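FYVE, RhoGEF and PH domain-containing protein 5 (Homo sapiens, PDB 3MPX) activates the small GTPase CDC42 by exchanging its bound GDP for GTP, and mediates CDC42 activation in response to VEGF. Local coordinates at residues D268-T273 / S313-S318. Residues are numbered along the deposited sequence; the frame is centred on the assembly and turned at random.
Sequences DVLLYT and SCLMLS
The ring of Y272 and the side chain of L315 pass alongside each other, and one methyl, CD2, sits over a face of the ring as a CH-pi contact, 3.9 Å from CD2 of L315 to the centroid of the Y272 ring and 19° off the ring normal. The methyl is displaced toward the CD2-CE2-CZ side of the ring. L317 meets the same ring differently: its CD2 lies in the ring plane at the edge, 3.8 Å from CE2 of Y272 and 3.6 Å from the hydroxyl oxygen OH. One leucine thus covers a face while the next inward-pointing one, two residues on, borders the rim. The tyrosine extends from its strand because chi1 (-171°) sets CG anti to the backbone N, and it slides past both leucines, which run the opposite way. A long, flat aromatic suits this place because the two backbones stand well apart, 9.5 Å even between CA of Y272 and CA of L315; the residue is partly exposed, so a polar hydroxyl can be tolerated. Replacing the tyrosine by alanine removes the ring, and would probably leave L315 CD2 without its aromatic face, L317 CD2 without its edge, and a gap between the strands. L270, two residues before the tyrosine and pointing inward as well, meets L315 tip to tip, CD2 of L270 lying 4.0 Å from CD1 of L315. The branched leucines fill the interior with methyls, and no hydrogen bond joins the two segments. Their strand axes run at 54°, in keeping with the strongly bent sheet of the first PH domain of FGD5. Strand 269-275 lies between 281-288 and 257-266, with L263 of the latter also touching Y272, whereas strand 314-318 runs between 244-254 and 305-309, where I308 packs against both L315 and L317.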
ATOM      1  N   ASP A 268      -7.654   6.197  12.356  1.00 41.52           N
ATOM      2  CA  ASP A 268      -8.650   6.813  11.511  1.00 41.21           C
ATOM      3  C   ASP A 268     -10.012   6.137  11.691  1.00 44.51           C
ATOM      4  O   ASP A 268     -10.909   6.703  12.314  1.00 43.70           O
ATOM      5  CB  ASP A 268      -8.145   6.715  10.051  1.00 42.90           C
ATOM      6  CG  ASP A 268      -8.875   7.552   9.024  1.00 50.88           C
ATOM      7  OD1 ASP A 268      -8.258   8.509   8.492  1.00 51.56           O
ATOM      8  OD2 ASP A 268     -10.021   7.197   8.678  1.00 54.63           O
ATOM      9  N   VAL A 269     -10.128   4.906  11.171  1.00 40.80           N
ATOM     10  CA  VAL A 269     -11.331   4.091  11.078  1.00 39.86           C
ATOM     11  C   VAL A 269     -11.150   2.653  11.685  1.00 43.06           C
ATOM     12  O   VAL A 269     -10.026   2.168  11.821  1.00 42.72           O
ATOM     13  CB  VAL A 269     -11.697   4.076   9.568  1.00 43.63           C
ATOM     14  CG1 VAL A 269     -10.796   3.153   8.749  1.00 43.37           C
ATOM     15  CG2 VAL A 269     -13.167   3.784   9.328  1.00 43.57           C
ATOM     16  N   LEU A 270     -12.270   1.989  12.048  1.00 38.75           N
ATOM     17  CA  LEU A 270     -12.281   0.627  12.602  1.00 37.58           C
ATOM     18  C   LEU A 270     -12.969  -0.341  11.654  1.00 39.60           C
ATOM     19  O   LEU A 270     -14.188  -0.276  11.477  1.00 38.93           O
ATOM     20  CB  LEU A 270     -12.927   0.558  14.004  1.00 37.37           C
ATOM     21  CG  LEU A 270     -12.962  -0.829  14.673  1.00 41.40           C
ATOM     22  CD1 LEU A 270     -11.952  -0.923  15.792  1.00 40.91           C
ATOM     23  CD2 LEU A 270     -14.348  -1.157  15.195  1.00 43.46           C
ATOM     24  N   LEU A 271     -12.180  -1.245  11.043  1.00 35.27           N
ATOM     25  CA  LEU A 271     -12.735  -2.254  10.152  1.00 33.99           C
ATOM     26  C   LEU A 271     -13.269  -3.391  11.008  1.00 36.32           C
ATOM     27  O   LEU A 271     -12.595  -3.845  11.945  1.00 34.64           O
ATOM     28  CB  LEU A 271     -11.732  -2.757   9.103  1.00 33.59           C
ATOM     29  CG  LEU A 271     -10.969  -1.726   8.241  1.00 37.50           C
ATOM     30  CD1 LEU A 271     -10.125  -2.437   7.188  1.00 36.81           C
ATOM     31  CD2 LEU A 271     -11.906  -0.738   7.540  1.00 39.55           C
ATOM     32  N   TYR A 272     -14.528  -3.776  10.723  1.00 32.42           N
ATOM     33  CA  TYR A 272     -15.302  -4.816  11.398  1.00 31.69           C
ATOM     34  C   TYR A 272     -15.553  -5.847  10.335  1.00 29.83           C
ATOM     35  O   TYR A 272     -16.259  -5.565   9.364  1.00 29.88           O
ATOM     36  CB  TYR A 272     -16.618  -4.206  11.914  1.00 34.75           C
ATOM     37  CG  TYR A 272     -17.429  -5.099  12.823  1.00 38.26           C
ATOM     38  CD1 TYR A 272     -18.620  -5.675  12.386  1.00 40.13           C
ATOM     39  CD2 TYR A 272     -17.058  -5.294  14.147  1.00 39.66           C
ATOM     40  CE1 TYR A 272     -19.398  -6.460  13.235  1.00 40.55           C
ATOM     41  CE2 TYR A 272     -17.810  -6.097  14.996  1.00 41.28           C
ATOM     42  CZ  TYR A 272     -18.989  -6.665  14.540  1.00 50.24           C
ATOM     43  OH  TYR A 272     -19.732  -7.440  15.397  1.00 53.96           O
ATOM     44  N   THR A 273     -14.880  -6.993  10.437  1.00 22.87           N
ATOM     45  CA  THR A 273     -14.960  -8.008   9.387  1.00 22.15           C
ATOM     46  C   THR A 273     -15.439  -9.387   9.926  1.00 25.97           C
ATOM     47  O   THR A 273     -15.797  -9.518  11.101  1.00 24.57           O
ATOM     48  CB  THR A 273     -13.591  -8.121   8.569  1.00 21.47           C
ATOM     49  OG1 THR A 273     -12.672  -8.995   9.215  1.00 16.81           O
ATOM     50  CG2 THR A 273     -12.903  -6.789   8.316  1.00 14.86           C
ATOM     51  N   SER A 313     -22.979   3.662  15.468  1.00 52.76           N
ATOM     52  CA  SER A 313     -22.780   2.223  15.703  1.00 52.95           C
ATOM     53  C   SER A 313     -22.447   1.826  17.165  1.00 58.02           C
ATOM     54  O   SER A 313     -21.920   2.639  17.936  1.00 57.96           O
ATOM     55  CB  SER A 313     -21.679   1.707  14.781  1.00 55.73           C
ATOM     56  N   CYS A 314     -22.734   0.540  17.518  1.00 54.29           N
ATOM     57  CA  CYS A 314     -22.485  -0.091  18.829  1.00 53.73           C
ATOM     58  C   CYS A 314     -22.224  -1.609  18.675  1.00 54.47           C
ATOM     59  O   CYS A 314     -23.048  -2.318  18.088  1.00 52.96           O
ATOM     60  CB  CYS A 314     -23.636   0.183  19.796  1.00 54.45           C
ATOM     61  SG  CYS A 314     -23.656  -0.894  21.259  1.00 58.47           S
ATOM     62  N   LEU A 315     -21.099  -2.106  19.229  1.00 49.72           N
ATOM     63  CA  LEU A 315     -20.757  -3.533  19.108  1.00 49.09           C
ATOM     64  C   LEU A 315     -20.669  -4.237  20.461  1.00 51.75           C
ATOM     65  O   LEU A 315     -20.004  -3.732  21.374  1.00 51.98           O
ATOM     66  CB  LEU A 315     -19.431  -3.753  18.337  1.00 49.02           C
ATOM     67  CG  LEU A 315     -19.044  -2.760  17.236  1.00 53.51           C
ATOM     68  CD1 LEU A 315     -17.546  -2.680  17.086  1.00 53.44           C
ATOM     69  CD2 LEU A 315     -19.714  -3.102  15.911  1.00 55.82           C
HETATM   70  N   MSE A 316     -21.328  -5.408  20.586  1.00 45.56           N
HETATM   71  CA  MSE A 316     -21.255  -6.211  21.805  1.00 44.04           C
HETATM   72  C   MSE A 316     -20.333  -7.360  21.481  1.00 42.98           C
HETATM   73  O   MSE A 316     -20.704  -8.302  20.779  1.00 41.20           O
HETATM   74  CB  MSE A 316     -22.639  -6.667  22.325  1.00 46.73           C
HETATM   75  CG  MSE A 316     -22.635  -7.133  23.801  1.00 54.64           C
HETATM   76 SE   MSE A 316     -21.825  -5.898  25.153  1.00 64.18          SE
HETATM   77  CE  MSE A 316     -20.111  -6.719  25.286  1.00 60.96           C
ATOM     78  N   LEU A 317     -19.090  -7.215  21.913  1.00 38.76           N
ATOM     79  CA  LEU A 317     -18.046  -8.196  21.645  1.00 38.11           C
ATOM     80  C   LEU A 317     -17.534  -8.837  22.909  1.00 41.17           C
ATOM     81  O   LEU A 317     -17.455  -8.194  23.961  1.00 38.88           O
ATOM     82  CB  LEU A 317     -16.867  -7.584  20.849  1.00 37.80           C
ATOM     83  CG  LEU A 317     -17.209  -6.689  19.656  1.00 41.72           C
ATOM     84  CD1 LEU A 317     -15.971  -6.020  19.118  1.00 42.07           C
ATOM     85  CD2 LEU A 317     -17.936  -7.452  18.559  1.00 42.76           C
ATOM     86  N   SER A 318     -17.196 -10.126  22.791  1.00 39.26           N
ATOM     87  CA  SER A 318     -16.630 -10.907  23.875  1.00 39.37           C
ATOM     88  C   SER A 318     -15.236 -11.355  23.514  1.00 44.35           C
ATOM     89  O   SER A 318     -14.993 -11.843  22.404  1.00 43.45           O
ATOM     90  CB  SER A 318     -17.488 -12.121  24.199  1.00 42.63           C
ATOM     91  OG  SER A 318     -16.949 -12.745  25.354  1.00 55.05           O
TER